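Local coordinates for protein putative polyketide cyclase (PDB 3F8H) that is of unknown function but, as a SnoaL-like protein, may cyclise polyketide-type substrates or bind other small molecules in its pocket, at residues 38-41 with 42-45; 125-129 with 130-134. One frame throughout, in Å; residues are numbered along the deposited sequence.

Interaction 1: 38-41 with 42-45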
ATOM      1  N   GLY A  38      23.099  -3.785   4.349  1.00 41.33           N
ATOM      2  CA  GLY A  38      22.790  -2.915   3.226  1.00 42.83           C
ATOM      3  C   GLY A  38      21.483  -2.183   3.437  1.00 42.35           C
ATOM      4  O   GLY A  38      21.334  -1.018   3.065  1.00 42.85           O
HETATM    5  N   MSE A  39      20.530  -2.856   4.066  1.00 42.10           N
HETATM    6  CA  MSE A  39      19.211  -2.235   4.348  1.00 42.37           C
HETATM    7  C   MSE A  39      19.345  -1.167   5.406  1.00 42.90           C
HETATM    8  O   MSE A  39      18.826  -0.040   5.289  1.00 43.40           O
HETATM    9  CB  MSE A  39      18.214  -3.282   4.833  1.00 41.48           C
HETATM   10  CG  MSE A  39      17.899  -4.312   3.799  1.00 42.60           C
HETATM   11 SE   MSE A  39      16.852  -5.826   4.534  0.75 48.24          SE
HETATM   12  CE  MSE A  39      15.203  -4.879   4.782  1.00 44.33           C
ATOM     13  N   LEU A  40      20.100  -1.509   6.443  1.00 40.07           N
ATOM     14  CA  LEU A  40      20.273  -0.602   7.569  1.00 41.10           C
ATOM     15  C   LEU A  40      20.942   0.689   7.148  1.00 41.37           C
ATOM     16  O   LEU A  40      20.630   1.786   7.651  1.00 41.59           O
ATOM     17  CB  LEU A  40      21.071  -1.278   8.704  1.00 41.89           C
ATOM     18  CG  LEU A  40      20.282  -2.347   9.452  1.00 41.79           C
ATOM     19  CD1 LEU A  40      21.232  -3.280  10.232  1.00 41.83           C
ATOM     20  CD2 LEU A  40      19.223  -1.676  10.340  1.00 40.35           C
ATOM     21  N   ALA A  41      21.842   0.533   6.200  1.00 39.44           N
ATOM     22  CA  ALA A  41      22.619   1.648   5.664  1.00 41.73           C
ATOM     23  C   ALA A  41      21.732   2.671   4.888  1.00 42.26           C
ATOM     24  O   ALA A  41      22.096   3.833   4.671  1.00 40.61           O
ATOM     25  CB  ALA A  41      23.785   1.106   4.755  1.00 42.11           C
ATOM     26  N   CYS A  42      20.567   2.209   4.482  1.00 41.12           N
ATOM     27  CA  CYS A  42      19.606   3.033   3.733  1.00 41.08           C
ATOM     28  C   CYS A  42      18.704   3.858   4.635  1.00 42.86           C
ATOM     29  O   CYS A  42      17.932   4.711   4.181  1.00 42.49           O
ATOM     30  CB  CYS A  42      18.693   2.140   2.901  1.00 40.59           C
ATOM     31  SG  CYS A  42      19.511   1.401   1.510  1.00 44.61           S
ATOM     32  N   LEU A  43      18.794   3.575   5.925  1.00 42.97           N
ATOM     33  CA  LEU A  43      17.929   4.204   6.908  1.00 42.98           C
ATOM     34  C   LEU A  43      18.558   5.281   7.762  1.00 44.21           C
ATOM     35  O   LEU A  43      19.731   5.217   8.112  1.00 41.87           O
ATOM     36  CB  LEU A  43      17.396   3.144   7.880  1.00 41.84           C
ATOM     37  CG  LEU A  43      16.896   1.840   7.289  1.00 43.63           C
ATOM     38  CD1 LEU A  43      16.482   0.958   8.416  1.00 39.99           C
ATOM     39  CD2 LEU A  43      15.719   2.001   6.262  1.00 39.29           C
ATOM     40  N   SER A  44      17.720   6.235   8.155  1.00 43.45           N
ATOM     41  CA  SER A  44      18.134   7.263   9.121  1.00 45.79           C
ATOM     42  C   SER A  44      18.134   6.681  10.542  1.00 44.83           C
ATOM     43  O   SER A  44      17.477   5.685  10.831  1.00 42.57           O
ATOM     44  CB  SER A  44      17.209   8.495   9.098  1.00 46.23           C
ATOM     45  OG  SER A  44      15.928   8.160   9.585  1.00 48.55           O
ATOM     46  N   GLU A  45      18.898   7.338  11.414  1.00 45.14           N
ATOM     47  CA  GLU A  45      19.030   6.923  12.806  1.00 45.97           C
ATOM     48  C   GLU A  45      17.691   6.996  13.498  1.00 44.25           C
ATOM     49  O   GLU A  45      17.410   6.282  14.452  1.00 44.87           O
ATOM     50  CB  GLU A  45      20.053   7.797  13.537  1.00 48.37           C
ATOM     51  CG  GLU A  45      21.491   7.558  13.101  1.00 56.85           C
ATOM     52  CD  GLU A  45      22.043   6.261  13.651  1.00 65.55           C
ATOM     53  OE1 GLU A  45      21.261   5.516  14.271  1.00 66.28           O
ATOM     54  OE2 GLU A  45      23.263   6.007  13.508  1.00 73.83           O
TER
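With chi1 of C42 at -72° and that of L43 at -45°, SG and CG each lie beside their own backbone N and opposite the carbonyl carbon, which places C42 SG near G38 O and L43 CG over M39 O. The turn is a type I beta turn from L40 to L43, which takes the chain from helix 36-40 into the short strand 43-44 of this SnoaL-like domain. L43 N donates to L40 O (3.1 Å) and closes the turn; one residue earlier C42 N donates to M39 O (3.0 Å). The bond that closes the turn is the straighter, with an N-H...O angle of 156°.

The carbonyl of M39 is the hub on which the side chains settle. C42 CB comes within 3.2 Å of M39 O, and L43 CG approaches the same oxygen at 3.4 Å, so one acceptor is hemmed in by aliphatic carbon as well as by an amide. C42 SG meanwhile lies 3.4 Å from G38 O. The selenomethionine M39 turns its own side chain away from this corner, packing on Y27, A30 and F31 of helix 23-33 and on F63. L40 and L43 also touch F63, which carries the apolar side of the turn onto helix 60-73. Just upstream, G38 N makes a weak hydrogen bond to D35 OD1, a residue of the calcium site. Across the turn the two leucines meet through single methyl branches, L40 CD2 lying 4.3 Å from L43 CD1.

Interaction 2: 125-129 with 130-134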
ATOM      1  N   PHE A 125       7.267   5.248   1.749  1.00 37.39           N
ATOM      2  CA  PHE A 125       8.434   5.780   2.441  1.00 37.31           C
ATOM      3  C   PHE A 125       8.480   7.287   2.487  1.00 38.17           C
ATOM      4  O   PHE A 125       7.990   7.985   1.587  1.00 38.81           O
ATOM      5  CB  PHE A 125       9.746   5.378   1.709  1.00 37.18           C
ATOM      6  CG  PHE A 125       9.901   3.907   1.451  1.00 37.06           C
ATOM      7  CD1 PHE A 125       9.367   3.326   0.316  1.00 40.39           C
ATOM      8  CD2 PHE A 125      10.620   3.118   2.330  1.00 39.12           C
ATOM      9  CE1 PHE A 125       9.527   1.973   0.050  1.00 41.41           C
ATOM     10  CE2 PHE A 125      10.758   1.769   2.101  1.00 41.54           C
ATOM     11  CZ  PHE A 125      10.217   1.184   0.956  1.00 40.75           C
ATOM     12  N   ASP A 126       9.091   7.753   3.561  1.00 38.24           N
ATOM     13  CA  ASP A 126       9.523   9.139   3.665  1.00 39.88           C
ATOM     14  C   ASP A 126      11.067   9.069   3.642  1.00 40.25           C
ATOM     15  O   ASP A 126      11.673   8.127   4.122  1.00 37.43           O
ATOM     16  CB  ASP A 126       9.156   9.839   4.955  1.00 40.31           C
ATOM     17  CG  ASP A 126       7.658   9.979   5.200  1.00 46.69           C
ATOM     18  OD1 ASP A 126       6.841   9.914   4.285  1.00 48.95           O
ATOM     19  OD2 ASP A 126       7.304  10.175   6.395  1.00 57.02           O
ATOM     20  N   LEU A 127      11.679  10.093   3.091  1.00 39.19           N
ATOM     21  CA  LEU A 127      13.150  10.214   3.050  1.00 39.21           C
ATOM     22  C   LEU A 127      13.591  11.613   3.363  1.00 39.86           C
ATOM     23  O   LEU A 127      12.905  12.564   3.047  1.00 39.46           O
ATOM     24  CB  LEU A 127      13.686   9.841   1.661  1.00 40.32           C
ATOM     25  CG  LEU A 127      13.384   8.440   1.096  1.00 42.07           C
ATOM     26  CD1 LEU A 127      12.164   8.511   0.132  1.00 41.77           C
ATOM     27  CD2 LEU A 127      14.601   7.928   0.369  1.00 46.20           C
ATOM     28  N   ARG A 128      14.748  11.707   3.988  1.00 38.74           N
ATOM     29  CA  ARG A 128      15.377  12.975   4.285  1.00 39.77           C
ATOM     30  C   ARG A 128      16.902  12.824   4.087  1.00 39.32           C
ATOM     31  O   ARG A 128      17.519  11.850   4.516  1.00 40.29           O
ATOM     32  CB  ARG A 128      15.043  13.414   5.702  1.00 40.25           C
ATOM     33  CG  ARG A 128      15.739  14.688   6.137  1.00 45.41           C
ATOM     34  CD  ARG A 128      15.601  14.912   7.655  1.00 52.45           C
ATOM     35  NE  ARG A 128      16.291  13.869   8.433  1.00 61.27           N
ATOM     36  CZ  ARG A 128      15.718  13.080   9.350  1.00 62.21           C
ATOM     37  NH1 ARG A 128      14.437  13.228   9.676  1.00 65.93           N
ATOM     38  NH2 ARG A 128      16.443  12.167   9.981  1.00 60.51           N
ATOM     39  N   ASP A 129      17.471  13.753   3.341  1.00 39.69           N
ATOM     40  CA  ASP A 129      18.908  13.752   3.068  1.00 40.09           C
ATOM     41  C   ASP A 129      19.346  12.412   2.495  1.00 38.88           C
ATOM     42  O   ASP A 129      20.433  11.911   2.799  1.00 37.40           O
ATOM     43  CB  ASP A 129      19.678  14.001   4.344  1.00 38.31           C
ATOM     44  CG  ASP A 129      19.506  15.415   4.873  1.00 48.19           C
ATOM     45  OD1 ASP A 129      19.085  16.302   4.109  1.00 45.81           O
ATOM     46  OD2 ASP A 129      19.839  15.628   6.059  1.00 49.56           O
ATOM     47  N   GLY A 130      18.442  11.803   1.757  1.00 39.88           N
ATOM     48  CA  GLY A 130      18.734  10.546   1.023  1.00 41.41           C
ATOM     49  C   GLY A 130      18.540   9.233   1.773  1.00 42.41           C
ATOM     50  O   GLY A 130      18.817   8.131   1.274  1.00 42.74           O
ATOM     51  N   LEU A 131      18.083   9.370   2.995  1.00 41.59           N
ATOM     52  CA  LEU A 131      17.857   8.254   3.853  1.00 42.55           C
ATOM     53  C   LEU A 131      16.379   8.063   4.195  1.00 41.33           C
ATOM     54  O   LEU A 131      15.620   8.983   4.354  1.00 41.57           O
ATOM     55  CB  LEU A 131      18.672   8.428   5.131  1.00 43.90           C
ATOM     56  CG  LEU A 131      20.194   8.470   4.863  1.00 46.90           C
ATOM     57  CD1 LEU A 131      20.954   8.738   6.133  1.00 47.94           C
ATOM     58  CD2 LEU A 131      20.635   7.141   4.222  1.00 45.24           C
ATOM     59  N   ILE A 132      16.004   6.810   4.319  1.00 41.25           N
ATOM     60  CA  ILE A 132      14.634   6.448   4.665  1.00 40.98           C
ATOM     61  C   ILE A 132      14.343   6.792   6.111  1.00 41.23           C
ATOM     62  O   ILE A 132      15.009   6.301   7.017  1.00 40.60           O
ATOM     63  CB  ILE A 132      14.370   4.956   4.439  1.00 41.37           C
ATOM     64  CG1 ILE A 132      14.489   4.632   2.940  1.00 42.68           C
ATOM     65  CG2 ILE A 132      12.958   4.584   5.002  1.00 41.07           C
ATOM     66  CD1 ILE A 132      14.618   3.105   2.648  1.00 43.54           C
ATOM     67  N   THR A 133      13.352   7.648   6.326  1.00 40.37           N
ATOM     68  CA  THR A 133      12.988   8.076   7.679  1.00 39.06           C
ATOM     69  C   THR A 133      11.681   7.451   8.163  1.00 40.01           C
ATOM     70  O   THR A 133      11.277   7.571   9.340  1.00 38.63           O
ATOM     71  CB  THR A 133      12.838   9.611   7.768  1.00 41.96           C
ATOM     72  OG1 THR A 133      11.793  10.032   6.888  1.00 40.16           O
ATOM     73  CG2 THR A 133      14.190  10.344   7.427  1.00 41.20           C
ATOM     74  N   ARG A 134      10.996   6.856   7.209  1.00 39.23           N
ATOM     75  CA  ARG A 134       9.773   6.101   7.474  1.00 39.94           C
ATOM     76  C   ARG A 134       9.528   5.045   6.431  1.00 41.05           C
ATOM     77  O   ARG A 134       9.724   5.263   5.236  1.00 41.72           O
ATOM     78  CB  ARG A 134       8.528   6.989   7.463  1.00 41.37           C
ATOM     79  CG  ARG A 134       7.320   6.063   7.467  1.00 50.57           C
ATOM     80  CD  ARG A 134       6.039   6.733   7.378  1.00 53.57           C
ATOM     81  NE  ARG A 134       5.787   7.484   6.145  1.00 52.44           N
ATOM     82  CZ  ARG A 134       4.951   7.117   5.172  1.00 51.57           C
ATOM     83  NH1 ARG A 134       4.275   5.968   5.205  1.00 46.13           N
ATOM     84  NH2 ARG A 134       4.795   7.937   4.153  1.00 48.77           N
TER
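D126 and R134 meet in a two-pronged salt bridge, R134 NH2 lying 2.8 Å from D126 OD1 and R134 NE 3.1 Å from D126 OD2. The guanidinium offers its NE side edge-on, yet both oxygens are met from above the carboxylate, whose plane is turned 71° from it. Extended through chi1 and chi2, R134 bends at chi3 (64°), which swings the group round to this position. Nearby, T133 CG2 rests over one face of the R128 guanidinium, offset toward its rim, 3.7 Å from R128 NH1.

Behind these side chains is a beta hairpin with a classic bulge: T133 and R134 both face D126, whose carbonyl O takes T133 N at 2.8 Å and R134 N in a weak, longer bond. A type I' turn from R128 to L131 closes the hairpin, with D129 and G130 both at positive phi. On the other face I132 CG2 lies 3.8 Å from F125 CD2, at the edge of the ring, and I132 CG1 reaches L127 CD2; helix 23-33 covers this apolar side through T23 and I24.

Farther out, R128 NH2 forms a salt bridge with D46, R134 NH1 hydrogen-bonds T136 OG1, and R134 NH2 pairs with E95 of the second subunit.

Overall arrangement
Interactions 1 and 2 have centres 10 Å apart and touch directly through I132. Its backbone N lies 2.9 Å from C42 O and its O lies 2.9 Å from S44 N, both probable hydrogen bonds, so the chain leaving the turn of 38-45 runs along the end of the hairpin 125-134. D46 adds a polar link, since its OD1 is hydrogen-bonded to S44 OG and forms a salt bridge with R128 NH2. L43 also packs on I132. Just before interaction 1 in the chain, D35 and D37 bind calcium, and the M39 side chain comes about 4 Å, between nearest atoms, from bound methylpentanediol, probably from the crystallisation liquor but possibly marking a pocket. Interaction 2 instead reaches the second subunit.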